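Local coordinates for acyl-[acyl-carrier-protein]--UDP-N-acetylglucosamine O-acyltransferase (Helicobacter pylori, PDB 1J2Z) that transfers a (3R)-hydroxyacyl chain from acyl carrier protein to UDP-N-acetylglucosamine, the first step of lipid A biosynthesis, at residues V38-N43 / T56-F61; D109-M114 / S127-A132. One frame throughout, in Å; residues are numbered along the deposited sequence.

In the fold
Following the chain from the N terminus, interaction 1 closes first: 38-43 meets 56-61 after one turn of the left-handed beta-helix, with 12 residues between the segments, including strands 45-46 and 49-52 on the other two faces. Interaction 2 comes later and repeats the same step, 109-114 meeting 127-132 across strands 118-119 and 124-125. The two loops lie in series and neither encloses nor crosses the other. Both belong to one sheet of the helix, where strands 39-40, 57-58, 87-88, 112-113 and 130-131 follow in order, strand 87-88 standing between the two contacts. Their centres are about 15 Å apart, and each also touches the second subunit of the trimer.

Interaction 1. Residues V38-N43 / T56-F61; sequences VKLHNN and TEIFPF
A single rung-to-rung step of a left-handed parallel beta-helix brings His41 over Phe59 and within reach of Glu57. His41 NE2 donates to Glu57 OE1 at 2.6 Å, in the plane of the imidazole and on the anti side of the carboxylate, with the two planes only 18° apart. Long, extended side chains suit the partly exposed sheet face that Lys39 and Glu57 share: Glu57 has CG turned opposite the backbone N (chi1 -176°), which sends the chain out from that face until the carboxylate is level with the imidazole edge. The imidazole also stacks face to face on the Phe59 ring, centroids 4.0 Å apart and planes at 24°, with His41 NE2 over the centre of the phenyl ring; Arg89 makes a cation-pi contact with the same phenyl group. Lys39 runs alongside Glu57, its NZ linked to OE1 through a water rather than directly. The positive ammonium and the His41 N-H probably favour a charged carboxylate.

In the hexapeptide-repeat fold equivalent residues of successive turns stack in register, here Lys39 on Glu57 and Leu40 on Ile58. Lys39 N to Thr56 O, Ile58 N to Lys39 O and His41 N to Ile58 O, each 2.9 Å, form the parallel ladder. On the other face from Lys39 and Glu57, the branched, apolar Leu40 and Ile58 meet at CD2 and CD1, 3.7 Å apart, in the buried interior. At the corner Pro60, rigid and lacking an N-H, sets its CG 3.3 Å from Asn42 ND2. Asn43 takes a left-handed backbone conformation that asparagine tolerates well, and its CB lies 3.4 Å from Phe61 CE2. Phe61 makes edge-to-face contacts with Phe61 of both neighbouring subunits.

Interaction 2. Residues D109-M114 / S127-A132; sequences DKNLLM and SHCILA
The His128 imidazole has Lys110 alongside it, approaching obliquely with Lys110 CD 3.5 Å from His128 CE1, while Tyr146 of the next turn stacks on the ring. The Asn111 amide reaches across the gap: OD1 accepts from Cys129 N at 2.7 Å, the donor tilted 16° from the carbonyl plane, and Asn111 ND2 donates to Gly126 O. Both ends being used, the amide's rotation is fixed, and asparagine suits a turn where a backbone N-H needs a partner. The short Ser127 side chain puts OG where it accepts from Asp109 N at 2.8 Å. Farther along, Leu112 N to Cys129 O, Leu131 N to Leu112 O and Met114 N to Leu131 O make the parallel ladder. Leucine fills the interior, Leu113 CD2 meeting Leu131 CG at 3.6 Å. The flexible Met114 chain bends at chi3 (-133°), bringing CE 3.7 Å from Ile130 CG2. The pair continues the sheet of the left-handed beta-helix: Asn111 and Leu113 also make backbone hydrogen bonds to Leu87, and Leu113 to Arg89, on and just after strand 87-88, Leu131 packs on Ile149 of strand 148-149, and Gln69 of the second subunit packs on Leu112 and Met114.

Interaction 1. Residues V38-N43 / T56-F61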
loop_
_atom_site.group_PDB
_atom_site.type_symbol
_atom_site.label_atom_id
_atom_site.label_comp_id
_atom_site.label_asym_id
_atom_site.label_seq_id
_atom_site.Cartn_x
_atom_site.Cartn_y
_atom_site.Cartn_z
ATOM N N VAL A 38 -15.130 11.674 21.352
ATOM C CA VAL A 38 -14.495 10.758 20.408
ATOM C C VAL A 38 -15.546 10.025 19.586
ATOM O O VAL A 38 -16.569 9.592 20.118
ATOM C CB VAL A 38 -13.627 9.699 21.128
ATOM C CG1 VAL A 38 -13.350 8.512 20.188
ATOM C CG2 VAL A 38 -12.315 10.324 21.581
ATOM N N LYS A 39 -15.294 9.893 18.286
ATOM C CA LYS A 39 -16.219 9.183 17.415
ATOM C C LYS A 39 -15.544 8.025 16.690
ATOM O O LYS A 39 -14.638 8.220 15.881
ATOM C CB LYS A 39 -16.848 10.122 16.377
ATOM C CG LYS A 39 -17.786 9.385 15.425
ATOM C CD LYS A 39 -18.488 10.313 14.435
ATOM C CE LYS A 39 -19.426 9.522 13.532
ATOM N NZ LYS A 39 -20.251 10.404 12.663
ATOM N N LEU A 40 -15.997 6.814 16.989
ATOM C CA LEU A 40 -15.462 5.627 16.354
ATOM C C LEU A 40 -16.518 5.117 15.401
ATOM O O LEU A 40 -17.658 4.891 15.802
ATOM C CB LEU A 40 -15.175 4.534 17.387
ATOM C CG LEU A 40 -14.223 4.836 18.541
ATOM C CD1 LEU A 40 -14.034 3.570 19.363
ATOM C CD2 LEU A 40 -12.891 5.329 18.002
ATOM N N HIS A 41 -16.155 4.940 14.137
ATOM C CA HIS A 41 -17.112 4.404 13.184
ATOM C C HIS A 41 -17.214 2.918 13.472
ATOM O O HIS A 41 -16.668 2.437 14.463
ATOM C CB HIS A 41 -16.635 4.649 11.756
ATOM C CG HIS A 41 -16.650 6.095 11.369
ATOM N ND1 HIS A 41 -17.321 6.563 10.260
ATOM C CD2 HIS A 41 -16.098 7.181 11.959
ATOM C CE1 HIS A 41 -17.184 7.875 10.186
ATOM N NE2 HIS A 41 -16.445 8.274 11.206
ATOM N N ASN A 42 -17.918 2.183 12.626
ATOM C CA ASN A 42 -18.045 0.751 12.842
ATOM C C ASN A 42 -16.696 0.056 12.676
ATOM O O ASN A 42 -15.822 0.534 11.955
ATOM C CB ASN A 42 -19.034 0.155 11.838
ATOM C CG ASN A 42 -18.516 0.213 10.407
ATOM O OD1 ASN A 42 -17.941 -0.756 9.895
ATOM N ND2 ASN A 42 -18.702 1.355 9.762
ATOM N N ASN A 43 -16.532 -1.064 13.370
ATOM C CA ASN A 43 -15.334 -1.886 13.249
ATOM C C ASN A 43 -13.963 -1.268 13.514
ATOM O O ASN A 43 -13.011 -1.523 12.770
ATOM C CB ASN A 43 -15.327 -2.535 11.863
ATOM C CG ASN A 43 -16.443 -3.548 11.690
ATOM O OD1 ASN A 43 -16.374 -4.659 12.215
ATOM N ND2 ASN A 43 -17.481 -3.165 10.964
ATOM N N THR A 56 -11.502 13.216 18.623
ATOM C CA THR A 56 -10.827 12.506 17.545
ATOM C C THR A 56 -11.821 11.538 16.909
ATOM O O THR A 56 -12.645 10.939 17.603
ATOM C CB THR A 56 -9.584 11.764 18.064
ATOM O OG1 THR A 56 -8.530 12.715 18.253
ATOM C CG2 THR A 56 -9.130 10.691 17.077
ATOM N N GLU A 57 -11.766 11.416 15.585
ATOM C CA GLU A 57 -12.669 10.525 14.861
ATOM C C GLU A 57 -11.852 9.484 14.108
ATOM O O GLU A 57 -10.882 9.818 13.430
ATOM C CB GLU A 57 -13.529 11.329 13.883
ATOM C CG GLU A 57 -14.569 10.509 13.133
ATOM C CD GLU A 57 -15.423 11.366 12.208
ATOM O OE1 GLU A 57 -16.369 10.829 11.604
ATOM O OE2 GLU A 57 -15.145 12.576 12.083
ATOM N N ILE A 58 -12.248 8.221 14.240
ATOM C CA ILE A 58 -11.536 7.121 13.604
ATOM C C ILE A 58 -12.481 6.314 12.719
ATOM O O ILE A 58 -13.533 5.862 13.170
ATOM C CB ILE A 58 -10.921 6.211 14.679
ATOM C CG1 ILE A 58 -10.028 7.059 15.595
ATOM C CG2 ILE A 58 -10.141 5.073 14.026
ATOM C CD1 ILE A 58 -9.497 6.328 16.804
ATOM N N PHE A 59 -12.088 6.127 11.461
ATOM C CA PHE A 59 -12.907 5.412 10.487
ATOM C C PHE A 59 -12.795 3.881 10.505
ATOM O O PHE A 59 -11.885 3.320 11.114
ATOM C CB PHE A 59 -12.625 5.980 9.095
ATOM C CG PHE A 59 -13.207 7.355 8.887
ATOM C CD1 PHE A 59 -12.687 8.458 9.562
ATOM C CD2 PHE A 59 -14.302 7.542 8.046
ATOM C CE1 PHE A 59 -13.246 9.732 9.405
ATOM C CE2 PHE A 59 -14.874 8.809 7.876
ATOM C CZ PHE A 59 -14.347 9.908 8.556
ATOM N N PRO A 60 -13.723 3.187 9.819
ATOM C CA PRO A 60 -13.758 1.722 9.757
ATOM C C PRO A 60 -12.471 0.961 9.484
ATOM O O PRO A 60 -11.658 1.347 8.650
ATOM C CB PRO A 60 -14.812 1.444 8.682
ATOM C CG PRO A 60 -15.744 2.606 8.819
ATOM C CD PRO A 60 -14.783 3.761 8.967
ATOM N N PHE A 61 -12.314 -0.139 10.211
ATOM C CA PHE A 61 -11.184 -1.039 10.064
ATOM C C PHE A 61 -9.808 -0.492 10.407
ATOM O O PHE A 61 -8.795 -1.012 9.939
ATOM C CB PHE A 61 -11.192 -1.616 8.648
ATOM C CG PHE A 61 -12.508 -2.261 8.271
ATOM C CD1 PHE A 61 -13.076 -2.039 7.021
ATOM C CD2 PHE A 61 -13.180 -3.083 9.173
ATOM C CE1 PHE A 61 -14.296 -2.628 6.673
ATOM C CE2 PHE A 61 -14.400 -3.678 8.838
ATOM C CZ PHE A 61 -14.959 -3.448 7.588
HETATM O O HOH W 1 -18.717 11.958 10.721
#

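Interaction 2. Residues D109-M114 / S127-A132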
loop_
_atom_site.group_PDB
_atom_site.type_symbol
_atom_site.label_atom_id
_atom_site.label_comp_id
_atom_site.label_asym_id
_atom_site.label_seq_id
_atom_site.Cartn_x
_atom_site.Cartn_y
_atom_site.Cartn_z
ATOM N N ASP A 109 -2.314 16.963 17.979
ATOM C CA ASP A 109 -3.657 17.408 17.618
ATOM C C ASP A 109 -3.871 17.868 16.179
ATOM O O ASP A 109 -2.938 18.247 15.471
ATOM C CB ASP A 109 -4.086 18.560 18.530
ATOM C CG ASP A 109 -3.781 18.297 19.985
ATOM O OD1 ASP A 109 -4.155 17.226 20.502
ATOM O OD2 ASP A 109 -3.169 19.177 20.611
ATOM N N LYS A 110 -5.136 17.839 15.774
ATOM C CA LYS A 110 -5.542 18.280 14.452
ATOM C C LYS A 110 -4.727 17.713 13.303
ATOM O O LYS A 110 -4.290 18.443 12.416
ATOM C CB LYS A 110 -5.533 19.813 14.414
ATOM C CG LYS A 110 -6.543 20.410 15.394
ATOM C CD LYS A 110 -6.482 21.918 15.464
ATOM C CE LYS A 110 -7.553 22.446 16.406
ATOM N NZ LYS A 110 -7.461 23.916 16.575
ATOM N N ASN A 111 -4.522 16.403 13.325
ATOM C CA ASN A 111 -3.790 15.740 12.259
ATOM C C ASN A 111 -4.768 14.929 11.429
ATOM O O ASN A 111 -5.864 14.589 11.883
ATOM C CB ASN A 111 -2.739 14.788 12.819
ATOM C CG ASN A 111 -1.691 15.497 13.641
ATOM O OD1 ASN A 111 -0.915 16.295 13.117
ATOM N ND2 ASN A 111 -1.664 15.210 14.940
ATOM N N LEU A 112 -4.361 14.630 10.206
ATOM C CA LEU A 112 -5.162 13.818 9.317
ATOM C C LEU A 112 -4.250 12.700 8.836
ATOM O O LEU A 112 -3.207 12.960 8.239
ATOM C CB LEU A 112 -5.658 14.641 8.118
ATOM C CG LEU A 112 -6.270 13.822 6.969
ATOM C CD1 LEU A 112 -7.431 12.972 7.483
ATOM C CD2 LEU A 112 -6.732 14.761 5.857
ATOM N N LEU A 113 -4.615 11.462 9.145
ATOM C CA LEU A 113 -3.841 10.314 8.691
ATOM C C LEU A 113 -4.798 9.592 7.753
ATOM O O LEU A 113 -5.773 8.987 8.200
ATOM C CB LEU A 113 -3.456 9.395 9.858
ATOM C CG LEU A 113 -2.828 10.029 11.109
ATOM C CD1 LEU A 113 -2.337 8.925 12.043
ATOM C CD2 LEU A 113 -1.688 10.931 10.727
ATOM N N MET A 114 -4.533 9.683 6.455
ATOM C CA MET A 114 -5.384 9.055 5.454
ATOM C C MET A 114 -5.315 7.536 5.528
ATOM O O MET A 114 -4.585 6.982 6.348
ATOM C CB MET A 114 -5.010 9.559 4.056
ATOM C CG MET A 114 -5.383 11.027 3.848
ATOM S SD MET A 114 -5.053 11.662 2.195
ATOM C CE MET A 114 -4.249 13.190 2.589
ATOM N N SER A 127 1.353 18.244 15.675
ATOM C CA SER A 127 0.005 18.702 15.350
ATOM C C SER A 127 -0.079 19.344 13.963
ATOM O O SER A 127 0.933 19.748 13.397
ATOM C CB SER A 127 -0.466 19.709 16.406
ATOM O OG SER A 127 -0.547 19.112 17.692
ATOM N N HIS A 128 -1.295 19.434 13.430
ATOM C CA HIS A 128 -1.538 20.032 12.116
ATOM C C HIS A 128 -0.810 19.322 10.981
ATOM O O HIS A 128 -0.473 19.940 9.977
ATOM C CB HIS A 128 -1.133 21.511 12.129
ATOM C CG HIS A 128 -1.853 22.321 13.161
ATOM N ND1 HIS A 128 -3.182 22.665 13.042
ATOM C CD2 HIS A 128 -1.443 22.807 14.356
ATOM C CE1 HIS A 128 -3.561 23.326 14.120
ATOM N NE2 HIS A 128 -2.525 23.425 14.933
ATOM N N CYS A 129 -0.572 18.025 11.137
ATOM C CA CYS A 129 0.116 17.255 10.105
ATOM C C CYS A 129 -0.854 16.508 9.206
ATOM O O CYS A 129 -2.003 16.258 9.575
ATOM C CB CYS A 129 1.066 16.236 10.738
ATOM S SG CYS A 129 2.502 16.940 11.572
ATOM N N ILE A 130 -0.377 16.145 8.022
ATOM C CA ILE A 130 -1.184 15.391 7.082
ATOM C C ILE A 130 -0.330 14.293 6.457
ATOM O O ILE A 130 0.691 14.572 5.827
ATOM C CB ILE A 130 -1.749 16.291 5.959
ATOM C CG1 ILE A 130 -2.746 17.294 6.542
ATOM C CG2 ILE A 130 -2.431 15.432 4.904
ATOM C CD1 ILE A 130 -3.257 18.304 5.529
ATOM N N LEU A 131 -0.737 13.044 6.664
ATOM C CA LEU A 131 -0.030 11.908 6.090
ATOM C C LEU A 131 -1.005 11.287 5.102
ATOM O O LEU A 131 -2.065 10.798 5.499
ATOM C CB LEU A 131 0.353 10.879 7.165
ATOM C CG LEU A 131 1.114 11.308 8.429
ATOM C CD1 LEU A 131 1.795 10.085 9.041
ATOM C CD2 LEU A 131 2.151 12.350 8.105
ATOM N N ALA A 132 -0.652 11.327 3.820
ATOM C CA ALA A 132 -1.498 10.787 2.755
ATOM C C ALA A 132 -1.542 9.264 2.695
ATOM O O ALA A 132 -0.816 8.580 3.419
ATOM C CB ALA A 132 -1.045 11.336 1.405
HETATM O O HOH W 2 -4.003 18.360 9.631
#